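Local coordinates for protein teichoic acid D-alanine hydrolase (Staphylococcus aureus, PDB 5ZH8) that removes D-alanyl groups from wall and lipoteichoic acids as an esterase, and affects cell wall structure, autolysis and the level of methicillin resistance, at residues G134-Q139 / Y236-D241; L172-L177 / K205-M210; L65-N70 / N117-M122; T352-D357 / N370-I375. All coordinates share one frame; numbering follows the deposited sequence.

Contact 1: residues G134-Q139 / Y236-D241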
loop_
_atom_site.group_PDB
_atom_site.type_symbol
_atom_site.label_atom_id
_atom_site.label_comp_id
_atom_site.label_asym_id
_atom_site.label_seq_id
_atom_site.Cartn_x
_atom_site.Cartn_y
_atom_site.Cartn_z
ATOM N N GLY A 134 17.308 -1.758 -18.374
ATOM C CA GLY A 134 17.416 -2.993 -19.140
ATOM C C GLY A 134 17.677 -2.740 -20.615
ATOM O O GLY A 134 18.469 -3.443 -21.238
ATOM N N LEU A 135 17.014 -1.733 -21.179
ATOM C CA LEU A 135 17.218 -1.370 -22.582
ATOM C C LEU A 135 18.649 -0.912 -22.831
ATOM O O LEU A 135 19.249 -1.271 -23.844
ATOM C CB LEU A 135 16.238 -0.279 -23.011
ATOM C CG LEU A 135 14.797 -0.754 -23.224
ATOM C CD1 LEU A 135 13.831 0.420 -23.216
ATOM C CD2 LEU A 135 14.669 -1.544 -24.520
ATOM N N LEU A 136 19.185 -0.123 -21.897
ATOM C CA LEU A 136 20.565 0.338 -21.964
ATOM C C LEU A 136 21.536 -0.833 -21.884
ATOM O O LEU A 136 22.539 -0.852 -22.589
ATOM C CB LEU A 136 20.846 1.340 -20.836
ATOM C CG LEU A 136 20.164 2.711 -20.941
ATOM C CD1 LEU A 136 20.357 3.497 -19.654
ATOM C CD2 LEU A 136 20.684 3.500 -22.139
ATOM N N LEU A 137 21.230 -1.797 -21.021
ATOM C CA LEU A 137 22.006 -3.043 -20.913
ATOM C C LEU A 137 22.040 -3.791 -22.235
ATOM O O LEU A 137 23.109 -4.133 -22.732
ATOM C CB LEU A 137 21.422 -3.972 -19.846
ATOM C CG LEU A 137 21.999 -3.887 -18.430
ATOM C CD1 LEU A 137 21.288 -4.900 -17.547
ATOM C CD2 LEU A 137 23.499 -4.118 -18.399
ATOM N N LYS A 138 20.866 -4.048 -22.797
ATOM C CA LYS A 138 20.769 -4.763 -24.062
ATOM C C LYS A 138 21.534 -4.025 -25.157
ATOM O O LYS A 138 22.257 -4.644 -25.944
ATOM C CB LYS A 138 19.305 -4.972 -24.469
ATOM C CG LYS A 138 19.121 -5.723 -25.787
ATOM C CD LYS A 138 19.648 -7.160 -25.753
ATOM C CE LYS A 138 18.669 -8.091 -25.047
ATOM N NZ LYS A 138 19.332 -9.322 -24.544
ATOM N N GLN A 139 21.380 -2.704 -25.196
ATOM C CA GLN A 139 22.136 -1.883 -26.134
ATOM C C GLN A 139 23.644 -2.105 -25.987
ATOM O O GLN A 139 24.347 -2.302 -26.977
ATOM C CB GLN A 139 21.810 -0.409 -25.939
ATOM C CG GLN A 139 20.497 0.023 -26.569
ATOM C CD GLN A 139 20.120 1.447 -26.195
ATOM O OE1 GLN A 139 20.686 2.023 -25.264
ATOM N NE2 GLN A 139 19.160 2.019 -26.918
ATOM N N TYR A 236 19.382 9.538 -22.249
ATOM C CA TYR A 236 18.948 10.526 -23.241
ATOM C C TYR A 236 19.545 10.263 -24.627
ATOM O O TYR A 236 18.824 10.258 -25.629
ATOM C CB TYR A 236 19.246 11.963 -22.792
ATOM C CG TYR A 236 18.149 12.564 -21.944
ATOM C CD1 TYR A 236 16.896 12.852 -22.480
ATOM C CD2 TYR A 236 18.346 12.795 -20.592
ATOM C CE1 TYR A 236 15.890 13.391 -21.699
ATOM C CE2 TYR A 236 17.342 13.328 -19.798
ATOM C CZ TYR A 236 16.115 13.625 -20.355
ATOM O OH TYR A 236 15.114 14.166 -19.582
ATOM N N THR A 237 20.851 10.039 -24.681
ATOM C CA THR A 237 21.535 9.820 -25.953
ATOM C C THR A 237 21.085 8.522 -26.647
ATOM O O THR A 237 20.943 8.488 -27.871
ATOM C CB THR A 237 23.065 9.793 -25.768
ATOM O OG1 THR A 237 23.402 8.875 -24.725
ATOM C CG2 THR A 237 23.583 11.152 -25.394
ATOM N N LYS A 238 20.841 7.474 -25.861
ATOM C CA LYS A 238 20.532 6.153 -26.417
ATOM C C LYS A 238 19.046 5.785 -26.463
ATOM O O LYS A 238 18.673 4.847 -27.166
ATOM C CB LYS A 238 21.294 5.061 -25.662
ATOM C CG LYS A 238 22.811 5.187 -25.687
ATOM C CD LYS A 238 23.432 4.040 -24.902
ATOM C CE LYS A 238 24.948 4.020 -24.983
ATOM N NZ LYS A 238 25.423 3.611 -26.332
ATOM N N ILE A 239 18.198 6.491 -25.721
ATOM C CA ILE A 239 16.751 6.178 -25.696
ATOM C C ILE A 239 15.883 7.432 -25.766
ATOM O O ILE A 239 15.111 7.600 -26.707
ATOM C CB ILE A 239 16.357 5.369 -24.437
ATOM C CG1 ILE A 239 17.118 4.038 -24.382
ATOM C CG2 ILE A 239 14.851 5.114 -24.408
ATOM C CD1 ILE A 239 17.123 3.390 -23.013
ATOM N N GLY A 240 16.016 8.305 -24.766
ATOM C CA GLY A 240 15.163 9.489 -24.622
ATOM C C GLY A 240 15.001 10.305 -25.885
ATOM O O GLY A 240 13.878 10.553 -26.330
ATOM N N ASP A 241 16.129 10.708 -26.466
ATOM C CA ASP A 241 16.136 11.564 -27.656
ATOM C C ASP A 241 15.838 10.814 -28.954
ATOM O O ASP A 241 14.997 11.263 -29.731
ATOM C CB ASP A 241 17.456 12.347 -27.761
ATOM C CG ASP A 241 17.612 13.381 -26.658
ATOM O OD1 ASP A 241 16.634 13.616 -25.907
ATOM O OD2 ASP A 241 18.713 13.958 -26.545
#

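Contact 2: residues L172-L177 / K205-M210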
loop_
_atom_site.group_PDB
_atom_site.type_symbol
_atom_site.label_atom_id
_atom_site.label_comp_id
_atom_site.label_asym_id
_atom_site.label_seq_id
_atom_site.Cartn_x
_atom_site.Cartn_y
_atom_site.Cartn_z
ATOM N N LEU A 172 17.908 -10.542 -13.522
ATOM C CA LEU A 172 16.781 -11.443 -13.250
ATOM C C LEU A 172 16.314 -11.433 -11.784
ATOM O O LEU A 172 15.404 -12.187 -11.429
ATOM C CB LEU A 172 17.143 -12.885 -13.650
ATOM C CG LEU A 172 17.427 -13.214 -15.119
ATOM C CD1 LEU A 172 17.986 -14.623 -15.241
ATOM C CD2 LEU A 172 16.190 -13.061 -15.984
ATOM N N HIS A 173 16.919 -10.588 -10.947
ATOM C CA HIS A 173 16.642 -10.551 -9.501
ATOM C C HIS A 173 16.890 -11.891 -8.807
ATOM O O HIS A 173 15.993 -12.440 -8.181
ATOM C CB HIS A 173 15.213 -10.065 -9.208
ATOM C CG HIS A 173 14.948 -8.659 -9.640
ATOM N ND1 HIS A 173 15.600 -7.574 -9.092
ATOM C CD2 HIS A 173 14.083 -8.160 -10.552
ATOM C CE1 HIS A 173 15.157 -6.467 -9.664
ATOM N NE2 HIS A 173 14.241 -6.796 -10.557
ATOM N N GLN A 174 18.112 -12.406 -8.923
ATOM C CA GLN A 174 18.511 -13.644 -8.249
ATOM C C GLN A 174 19.996 -13.621 -7.879
ATOM O O GLN A 174 20.695 -14.630 -7.984
ATOM C CB GLN A 174 18.194 -14.854 -9.131
ATOM C CG GLN A 174 18.848 -14.815 -10.504
ATOM C CD GLN A 174 18.568 -16.062 -11.328
ATOM O OE1 GLN A 174 17.495 -16.661 -11.234
ATOM N NE2 GLN A 174 19.538 -16.456 -12.144
ATOM N N SER A 175 20.457 -12.463 -7.416
ATOM C CA SER A 175 21.868 -12.246 -7.112
ATOM C C SER A 175 22.258 -12.730 -5.718
ATOM O O SER A 175 23.407 -13.102 -5.482
ATOM C CB SER A 175 22.191 -10.761 -7.243
ATOM O OG SER A 175 21.408 -9.990 -6.351
ATOM N N GLY A 176 21.301 -12.713 -4.795
ATOM C CA GLY A 176 21.565 -13.064 -3.403
ATOM C C GLY A 176 21.982 -11.872 -2.563
ATOM O O GLY A 176 22.352 -12.031 -1.401
ATOM N N LEU A 177 21.910 -10.677 -3.143
ATOM C CA LEU A 177 22.208 -9.452 -2.415
ATOM C C LEU A 177 21.064 -9.163 -1.447
ATOM O O LEU A 177 19.891 -9.364 -1.783
ATOM C CB LEU A 177 22.374 -8.273 -3.384
ATOM C CG LEU A 177 23.622 -8.205 -4.270
ATOM C CD1 LEU A 177 23.389 -7.216 -5.402
ATOM C CD2 LEU A 177 24.863 -7.833 -3.481
ATOM N N LYS A 205 19.662 -16.918 0.582
ATOM C CA LYS A 205 18.998 -16.406 -0.611
ATOM C C LYS A 205 19.869 -16.460 -1.873
ATOM O O LYS A 205 19.462 -15.957 -2.916
ATOM C CB LYS A 205 18.501 -14.976 -0.354
ATOM C CG LYS A 205 17.206 -14.946 0.454
ATOM C CD LYS A 205 15.989 -15.195 -0.436
ATOM C CE LYS A 205 14.834 -15.857 0.313
ATOM N NZ LYS A 205 14.351 -15.056 1.473
ATOM N N TYR A 206 21.058 -17.040 -1.792
ATOM C CA TYR A 206 21.898 -17.134 -2.993
ATOM C C TYR A 206 21.249 -17.981 -4.097
ATOM O O TYR A 206 20.700 -19.055 -3.842
ATOM C CB TYR A 206 23.303 -17.653 -2.671
ATOM C CG TYR A 206 24.101 -18.022 -3.907
ATOM C CD1 TYR A 206 24.560 -17.038 -4.788
ATOM C CD2 TYR A 206 24.395 -19.358 -4.202
ATOM C CE1 TYR A 206 25.283 -17.374 -5.921
ATOM C CE2 TYR A 206 25.117 -19.700 -5.331
ATOM C CZ TYR A 206 25.560 -18.708 -6.187
ATOM O OH TYR A 206 26.282 -19.054 -7.310
ATOM N N LYS A 207 21.336 -17.488 -5.333
ATOM C CA LYS A 207 20.731 -18.127 -6.507
ATOM C C LYS A 207 19.227 -18.443 -6.363
ATOM O O LYS A 207 18.718 -19.366 -6.997
ATOM C CB LYS A 207 21.532 -19.379 -6.917
ATOM C CG LYS A 207 21.396 -19.794 -8.379
ATOM C CD LYS A 207 22.042 -18.826 -9.371
ATOM C CE LYS A 207 23.555 -18.991 -9.470
ATOM N NZ LYS A 207 24.040 -18.824 -10.870
ATOM N N LYS A 208 18.526 -17.675 -5.532
ATOM C CA LYS A 208 17.068 -17.718 -5.489
ATOM C C LYS A 208 16.524 -16.344 -5.814
ATOM O O LYS A 208 17.198 -15.340 -5.596
ATOM C CB LYS A 208 16.567 -18.157 -4.118
ATOM C CG LYS A 208 16.535 -19.662 -3.920
ATOM C CD LYS A 208 15.821 -20.048 -2.627
ATOM C CE LYS A 208 16.663 -19.718 -1.404
ATOM N NZ LYS A 208 16.105 -20.252 -0.128
ATOM N N HIS A 209 15.289 -16.304 -6.305
ATOM C CA HIS A 209 14.680 -15.046 -6.715
ATOM C C HIS A 209 14.299 -14.187 -5.521
ATOM O O HIS A 209 13.805 -14.692 -4.517
ATOM C CB HIS A 209 13.453 -15.280 -7.592
ATOM C CG HIS A 209 12.752 -14.014 -7.975
ATOM N ND1 HIS A 209 11.778 -13.434 -7.189
ATOM C CD2 HIS A 209 12.877 -13.218 -9.067
ATOM C CE1 HIS A 209 11.333 -12.336 -7.777
ATOM N NE2 HIS A 209 11.987 -12.181 -8.916
ATOM N N MET A 210 14.563 -12.890 -5.627
ATOM C CA MET A 210 14.126 -11.920 -4.640
ATOM C C MET A 210 14.145 -10.539 -5.283
ATOM O O MET A 210 15.216 -10.018 -5.612
ATOM C CB MET A 210 15.058 -11.945 -3.428
ATOM C CG MET A 210 14.502 -11.269 -2.189
ATOM S SD MET A 210 15.818 -10.666 -1.110
ATOM C CE MET A 210 16.025 -9.004 -1.745
#

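Contact 3: residues L65-N70 / N117-M122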
loop_
_atom_site.group_PDB
_atom_site.type_symbol
_atom_site.label_atom_id
_atom_site.label_comp_id
_atom_site.label_asym_id
_atom_site.label_seq_id
_atom_site.Cartn_x
_atom_site.Cartn_y
_atom_site.Cartn_z
ATOM N N LEU A 65 0.181 18.893 -24.203
ATOM C CA LEU A 65 -0.468 17.712 -24.764
ATOM C C LEU A 65 -1.973 17.844 -24.614
ATOM O O LEU A 65 -2.456 18.326 -23.589
ATOM C CB LEU A 65 0.012 16.444 -24.056
ATOM C CG LEU A 65 1.502 16.117 -24.197
ATOM C CD1 LEU A 65 1.872 14.918 -23.337
ATOM C CD2 LEU A 65 1.881 15.875 -25.649
ATOM N N LYS A 66 -2.710 17.414 -25.637
ATOM C CA LYS A 66 -4.167 17.541 -25.631
ATOM C C LYS A 66 -4.850 16.244 -25.197
ATOM O O LYS A 66 -4.298 15.157 -25.346
ATOM C CB LYS A 66 -4.689 18.009 -27.002
ATOM C CG LYS A 66 -4.528 17.016 -28.145
ATOM C CD LYS A 66 -5.166 17.554 -29.432
ATOM C CE LYS A 66 -5.755 16.442 -30.299
ATOM N NZ LYS A 66 -6.947 15.785 -29.681
ATOM N N GLU A 67 -6.049 16.380 -24.637
ATOM C CA GLU A 67 -6.856 15.230 -24.269
ATOM C C GLU A 67 -7.292 14.497 -25.529
ATOM O O GLU A 67 -7.602 15.118 -26.547
ATOM C CB GLU A 67 -8.084 15.660 -23.469
ATOM C CG GLU A 67 -7.763 16.209 -22.086
ATOM C CD GLU A 67 -9.000 16.357 -21.219
ATOM O OE1 GLU A 67 -9.687 15.337 -21.024
ATOM O OE2 GLU A 67 -9.295 17.482 -20.744
ATOM N N VAL A 68 -7.279 13.173 -25.460
ATOM C CA VAL A 68 -7.782 12.332 -26.532
ATOM C C VAL A 68 -8.784 11.372 -25.903
ATOM O O VAL A 68 -8.428 10.567 -25.046
ATOM C CB VAL A 68 -6.651 11.542 -27.230
ATOM C CG1 VAL A 68 -7.207 10.733 -28.390
ATOM C CG2 VAL A 68 -5.576 12.488 -27.733
ATOM N N TYR A 69 -10.038 11.476 -26.320
ATOM C CA TYR A 69 -11.085 10.615 -25.805
ATOM C C TYR A 69 -12.283 10.661 -26.726
ATOM O O TYR A 69 -12.900 11.712 -26.885
ATOM C CB TYR A 69 -11.501 11.049 -24.400
ATOM C CG TYR A 69 -12.818 10.459 -23.955
ATOM C CD1 TYR A 69 -13.029 9.083 -23.957
ATOM C CD2 TYR A 69 -13.854 11.278 -23.537
ATOM C CE1 TYR A 69 -14.239 8.544 -23.558
ATOM C CE2 TYR A 69 -15.061 10.741 -23.122
ATOM C CZ TYR A 69 -15.247 9.378 -23.139
ATOM O OH TYR A 69 -16.451 8.878 -22.733
ATOM N N ASN A 70 -12.611 9.519 -27.318
ATOM C CA ASN A 70 -13.724 9.437 -28.240
ATOM C C ASN A 70 -14.878 8.680 -27.596
ATOM O O ASN A 70 -14.935 7.447 -27.649
ATOM C CB ASN A 70 -13.284 8.757 -29.532
ATOM C CG ASN A 70 -14.419 8.605 -30.522
ATOM O OD1 ASN A 70 -15.392 9.363 -30.501
ATOM N ND2 ASN A 70 -14.300 7.621 -31.398
ATOM N N ASN A 117 -4.966 16.772 -12.827
ATOM C CA ASN A 117 -4.196 15.865 -13.697
ATOM C C ASN A 117 -4.556 16.099 -15.157
ATOM O O ASN A 117 -5.729 16.097 -15.520
ATOM C CB ASN A 117 -4.475 14.399 -13.360
ATOM C CG ASN A 117 -3.719 13.920 -12.138
ATOM O OD1 ASN A 117 -2.525 14.147 -12.010
ATOM N ND2 ASN A 117 -4.410 13.228 -11.246
ATOM N N THR A 118 -3.544 16.301 -15.988
ATOM C CA THR A 118 -3.734 16.475 -17.421
ATOM C C THR A 118 -2.874 15.447 -18.138
ATOM O O THR A 118 -2.123 14.716 -17.486
ATOM C CB THR A 118 -3.321 17.889 -17.850
ATOM O OG1 THR A 118 -1.924 18.072 -17.613
ATOM C CG2 THR A 118 -4.085 18.926 -17.059
ATOM N N PRO A 119 -2.983 15.370 -19.476
ATOM C CA PRO A 119 -2.051 14.509 -20.215
ATOM C C PRO A 119 -0.584 14.917 -20.052
ATOM O O PRO A 119 0.307 14.092 -20.227
ATOM C CB PRO A 119 -2.507 14.669 -21.669
ATOM C CG PRO A 119 -3.964 14.974 -21.567
ATOM C CD PRO A 119 -4.095 15.829 -20.331
ATOM N N ASN A 120 -0.343 16.179 -19.708
ATOM C CA ASN A 120 1.011 16.672 -19.440
ATOM C C ASN A 120 1.600 16.210 -18.106
ATOM O O ASN A 120 2.819 16.245 -17.931
ATOM C CB ASN A 120 1.053 18.199 -19.514
ATOM C CG ASN A 120 1.499 18.694 -20.864
ATOM O OD1 ASN A 120 0.686 19.137 -21.677
ATOM N ND2 ASN A 120 2.802 18.591 -21.128
ATOM N N THR A 121 0.748 15.788 -17.174
ATOM C CA THR A 121 1.205 15.313 -15.875
ATOM C C THR A 121 2.149 14.118 -16.005
ATOM O O THR A 121 1.827 13.120 -16.668
ATOM C CB THR A 121 0.030 14.890 -14.986
ATOM O OG1 THR A 121 -0.912 15.963 -14.894
ATOM C CG2 THR A 121 0.517 14.526 -13.594
ATOM N N MET A 122 3.304 14.234 -15.357
ATOM C CA MET A 122 4.325 13.193 -15.355
ATOM C C MET A 122 4.342 12.522 -13.987
ATOM O O MET A 122 4.395 13.198 -12.962
ATOM C CB MET A 122 5.696 13.802 -15.659
ATOM C CG MET A 122 5.768 14.459 -17.024
ATOM S SD MET A 122 7.090 15.660 -17.212
ATOM C CE MET A 122 8.536 14.607 -17.319
#

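Contact 4: residues T352-D357 / N370-I375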
loop_
_atom_site.group_PDB
_atom_site.type_symbol
_atom_site.label_atom_id
_atom_site.label_comp_id
_atom_site.label_asym_id
_atom_site.label_seq_id
_atom_site.Cartn_x
_atom_site.Cartn_y
_atom_site.Cartn_z
ATOM N N THR A 352 1.598 1.587 -14.029
ATOM C CA THR A 352 1.381 0.230 -14.506
ATOM C C THR A 352 1.079 0.231 -15.998
ATOM O O THR A 352 0.430 1.141 -16.510
ATOM C CB THR A 352 0.241 -0.453 -13.719
ATOM O OG1 THR A 352 0.461 -0.296 -12.306
ATOM C CG2 THR A 352 0.166 -1.932 -14.045
ATOM N N VAL A 353 1.578 -0.790 -16.689
ATOM C CA VAL A 353 1.450 -0.906 -18.138
ATOM C C VAL A 353 1.095 -2.343 -18.457
ATOM O O VAL A 353 1.805 -3.260 -18.060
ATOM C CB VAL A 353 2.769 -0.580 -18.882
ATOM C CG1 VAL A 353 2.537 -0.545 -20.385
ATOM C CG2 VAL A 353 3.367 0.738 -18.410
ATOM N N TYR A 354 -0.013 -2.533 -19.158
ATOM C CA TYR A 354 -0.365 -3.824 -19.738
ATOM C C TYR A 354 -0.363 -3.615 -21.234
ATOM O O TYR A 354 -0.925 -2.625 -21.708
ATOM C CB TYR A 354 -1.769 -4.242 -19.321
ATOM C CG TYR A 354 -1.891 -5.018 -18.029
ATOM C CD1 TYR A 354 -0.961 -4.902 -17.004
ATOM C CD2 TYR A 354 -2.990 -5.843 -17.828
ATOM C CE1 TYR A 354 -1.117 -5.615 -15.831
ATOM C CE2 TYR A 354 -3.156 -6.547 -16.663
ATOM C CZ TYR A 354 -2.225 -6.436 -15.670
ATOM O OH TYR A 354 -2.430 -7.165 -14.526
ATOM N N TYR A 355 0.270 -4.517 -21.984
ATOM C CA TYR A 355 0.225 -4.397 -23.432
ATOM C C TYR A 355 0.395 -5.690 -24.190
ATOM O O TYR A 355 0.833 -6.704 -23.641
ATOM C CB TYR A 355 1.242 -3.361 -23.928
ATOM C CG TYR A 355 2.692 -3.783 -23.923
ATOM C CD1 TYR A 355 3.246 -4.445 -25.012
ATOM C CD2 TYR A 355 3.521 -3.478 -22.853
ATOM C CE1 TYR A 355 4.575 -4.811 -25.018
ATOM C CE2 TYR A 355 4.860 -3.842 -22.858
ATOM C CZ TYR A 355 5.378 -4.506 -23.942
ATOM O OH TYR A 355 6.699 -4.877 -23.957
ATOM N N ASN A 356 0.001 -5.626 -25.460
ATOM C CA ASN A 356 0.230 -6.687 -26.430
ATOM C C ASN A 356 0.484 -6.040 -27.804
ATOM O O ASN A 356 0.894 -4.877 -27.862
ATOM C CB ASN A 356 -0.929 -7.706 -26.426
ATOM C CG ASN A 356 -2.262 -7.108 -26.823
ATOM O OD1 ASN A 356 -2.331 -6.084 -27.492
ATOM N ND2 ASN A 356 -3.334 -7.772 -26.430
ATOM N N ASP A 357 0.258 -6.761 -28.900
ATOM C CA ASP A 357 0.542 -6.209 -30.226
ATOM C C ASP A 357 -0.535 -5.245 -30.737
ATOM O O ASP A 357 -0.310 -4.555 -31.728
ATOM C CB ASP A 357 0.784 -7.329 -31.238
ATOM C CG ASP A 357 2.125 -8.031 -31.037
ATOM O OD1 ASP A 357 2.880 -7.677 -30.104
ATOM O OD2 ASP A 357 2.422 -8.959 -31.817
ATOM N N ASN A 370 -5.181 0.319 -5.340
ATOM C CA ASN A 370 -5.061 -0.868 -6.171
ATOM C C ASN A 370 -5.164 -0.505 -7.653
ATOM O O ASN A 370 -6.263 -0.369 -8.206
ATOM C CB ASN A 370 -6.139 -1.874 -5.781
ATOM C CG ASN A 370 -5.891 -3.247 -6.352
ATOM O OD1 ASN A 370 -5.155 -3.407 -7.323
ATOM N ND2 ASN A 370 -6.512 -4.252 -5.746
ATOM N N ASN A 371 -4.015 -0.353 -8.301
ATOM C CA ASN A 371 -3.994 -0.013 -9.718
ATOM C C ASN A 371 -4.202 -1.258 -10.599
ATOM O O ASN A 371 -4.679 -1.151 -11.725
ATOM C CB ASN A 371 -2.676 0.693 -10.071
ATOM C CG ASN A 371 -2.793 1.579 -11.297
ATOM O OD1 ASN A 371 -3.781 2.308 -11.460
ATOM N ND2 ASN A 371 -1.783 1.532 -12.162
ATOM N N GLU A 372 -3.848 -2.433 -10.078
ATOM C CA GLU A 372 -3.826 -3.669 -10.878
ATOM C C GLU A 372 -5.231 -4.122 -11.243
ATOM O O GLU A 372 -5.477 -4.554 -12.361
ATOM C CB GLU A 372 -3.124 -4.795 -10.127
ATOM C CG GLU A 372 -2.647 -5.915 -11.036
ATOM C CD GLU A 372 -1.280 -5.655 -11.659
ATOM O OE1 GLU A 372 -0.512 -4.863 -11.092
ATOM O OE2 GLU A 372 -0.956 -6.260 -12.705
ATOM N N VAL A 373 -6.145 -4.023 -10.286
ATOM C CA VAL A 373 -7.534 -4.355 -10.529
ATOM C C VAL A 373 -8.077 -3.461 -11.636
ATOM O O VAL A 373 -8.853 -3.916 -12.475
ATOM C CB VAL A 373 -8.392 -4.214 -9.249
ATOM C CG1 VAL A 373 -9.874 -4.269 -9.578
ATOM C CG2 VAL A 373 -8.052 -5.312 -8.249
ATOM N N ARG A 374 -7.654 -2.199 -11.647
ATOM C CA ARG A 374 -8.157 -1.244 -12.635
ATOM C C ARG A 374 -7.670 -1.594 -14.032
ATOM O O ARG A 374 -8.464 -1.717 -14.959
ATOM C CB ARG A 374 -7.737 0.192 -12.296
ATOM C CG ARG A 374 -8.213 0.716 -10.948
ATOM C CD ARG A 374 -7.595 2.081 -10.679
ATOM N NE ARG A 374 -8.157 2.764 -9.512
ATOM C CZ ARG A 374 -9.350 3.346 -9.480
ATOM N NH1 ARG A 374 -10.148 3.309 -10.539
ATOM N NH2 ARG A 374 -9.758 3.953 -8.377
ATOM N N ILE A 375 -6.361 -1.753 -14.174
ATOM C CA ILE A 375 -5.761 -2.011 -15.478
ATOM C C ILE A 375 -6.191 -3.380 -16.030
ATOM O O ILE A 375 -6.311 -3.544 -17.238
ATOM C CB ILE A 375 -4.220 -1.865 -15.428
ATOM C CG1 ILE A 375 -3.644 -1.628 -16.828
ATOM C CG2 ILE A 375 -3.566 -3.077 -14.773
ATOM C CD1 ILE A 375 -2.194 -1.200 -16.831
#

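Contact 1: residues G134-Q139 / Y236-D241
The terminal amide of Q139 is the flat group here, and it meets K238 with both of its polar atoms. NE2 of Q139 donates to the backbone O of K238 at 2.9 Å; the acceptor lies only 16° out of the amide plane, but seen from K238 the donor stands well above the carbonyl plane. OE1 of Q139 lies against CB and CD of K238, the two chains running alongside and pointing opposite ways. On the other side of the amide plane from that carbonyl, CG1 of I239 lies 3.8 Å from NE2 of Q139. An extended chain beyond CG (chi2 172°) carries the amide across to the facing helix. K238 gives this contact its aliphatic part, its bent end swinging NZ off to a salt bridge with E143. Beside the polar pair, CD1 of I239 reaches CD2 of L136 at 3.7 Å and CB of L135 at 3.8 Å, a small buried apolar patch that I302, L298 and I223 extend. Helix segments 134-139 and 236-240 cross steeply, at 113°, with axes 10.3 Å apart. This is helix-helix packing inside the serine beta-lactamase fold: helix 129-142 corresponds to the central helix that in this family probably carries the nucleophilic serine of the S-x-x-K motif at its N-terminal end, and helix 231-240 lies across its flank.

Contact 2: residues L172-L177 / K205-M210
Q174, H173 and M210 bury the most surface in this loop-on-loop contact. The carbonyl O of H173 accepts from M210 N at 3.0 Å in a nearly straight bond (164°), and CA of H209 comes to the same oxygen at 3.3 Å as a CA-H...O contact. CA of Q174 makes a second such contact, to K208 O, 3.4 Å away. The extended Q174 side chain then runs off to D169, which its NE2 shares with the ammonium of K207. CB of H173 rests 3.6 Å from M210 O, while its ND1 bonds N215 and its ring meets those of Y211, Y216 and Y329. M210 holds CG anti to the backbone N (chi1 -164°), and its methyl CE ends 3.9 Å from L177 O. At the far end G176, with positive phi, brings its CA to 3.6 Å from K205 O. H173 to G176 read H-x-S-G, a sequence recurrent among serine beta-lactamase relatives. One N-H...O bond and two CA-H...O contacts, all to backbone carbonyls, tie the loops, so the hold depends little on side-chain polar groups.

Contact 3: residues L65-N70 / N117-M122
L65 leans on the turn at 118-121 with its backbone N and its side chain together. From the start of that chain, CB lies 3.9 Å from CB of P119 and 3.7 Å from OD1 of N120. CG passes the N120 amide obliquely, with OD1 of N120 4.0 Å away. At the tip, CD1 of L65 comes over the backbone of P119, meeting its O at 3.6 Å. CG sits beside the backbone N (chi1 -63°), which bends the branch over the turn next to the N-H that is bonded. That N-H points at N120 OD1 (2.6 Å) in a straight bond, 173°, the donor tilted 29° from the plane of the amide carbonyl. The other end of the same amide, ND2 of N120, donates to S63 O, so one side chain grips the chain leading to strand 68-69 at two places. P119 packs further along: its CG lies 4.0 Å from CG of E67, the two side chains nearly perpendicular, and the ring also touches S103 of strand 99-106. T118 N bonded to T121 OG1 braces the type I turn. A single asparagine amide thus supplies the polar hold; the leucine adds carbon beside it, and P119 supplies the apolar remainder along K66 and E67.

Contact 4: residues T352-D357 / N370-I375
Y354 OH donates to E372 OE2 at 2.5 Å, the oxygen being met on its anti side, a little out of the carboxylate plane. The same OE2 also forms a salt bridge with R341, which would favour a charged carboxylate. Ring and carboxylate planes stand 56° apart, and E372 reaches the hydroxyl through a bend at chi2 (85°). A second bond ties the start of the helix to the strand: ND2 of N371 gives a hydrogen to OG1 of T352 at 2.9 Å, with the acceptor nearly in the amide plane. Each of these groups has a further partner, T352 OG1 bonding N343 and N371 ND2 reaching the backbone O of L363. N370 caps the helix, accepting from V373 N and, weakly, from E372 N.

Packing spreads outward from there. CG2 of I375 lies over one face of the Y354 ring, 3.7 Å from its centroid and close to the normal, a CH-pi contact. CD1 of I375 settles against T352, 3.7 Å from its CG2. The axes of the strand and helix segments approach to 9.3 Å, with their directions 28° apart. On the other side of the strand V353 and Y355 face helix 292-303, and Y266 of the second subunit packs on N370 and V373. The arrangement is the C-terminal helix lying on the central antiparallel sheet, a hallmark of the serine beta-lactamase fold.

Overall arrangement
Contacts 3 and 4 both reach the eight-stranded antiparallel sheet, contact 3 just ahead of the edge strand 68-69 and contact 4 at the inner strand 349-355; their centres are about 18 Å apart. Contacts 1 and 2 belong to the largely helical part, with contact 2 closing a shorter loop within the chain span between the two segments of contact 1, about 25 Å from it between centres. Contacts 1 and 4 lie on opposite sides of the chain centre. Contacts 2 and 3 are furthest apart, about 40 Å between centres. The probable active-site helix, 129-142, enters contact 1, while Y211, next to contact 2, is consistent with the conserved tyrosine of the family.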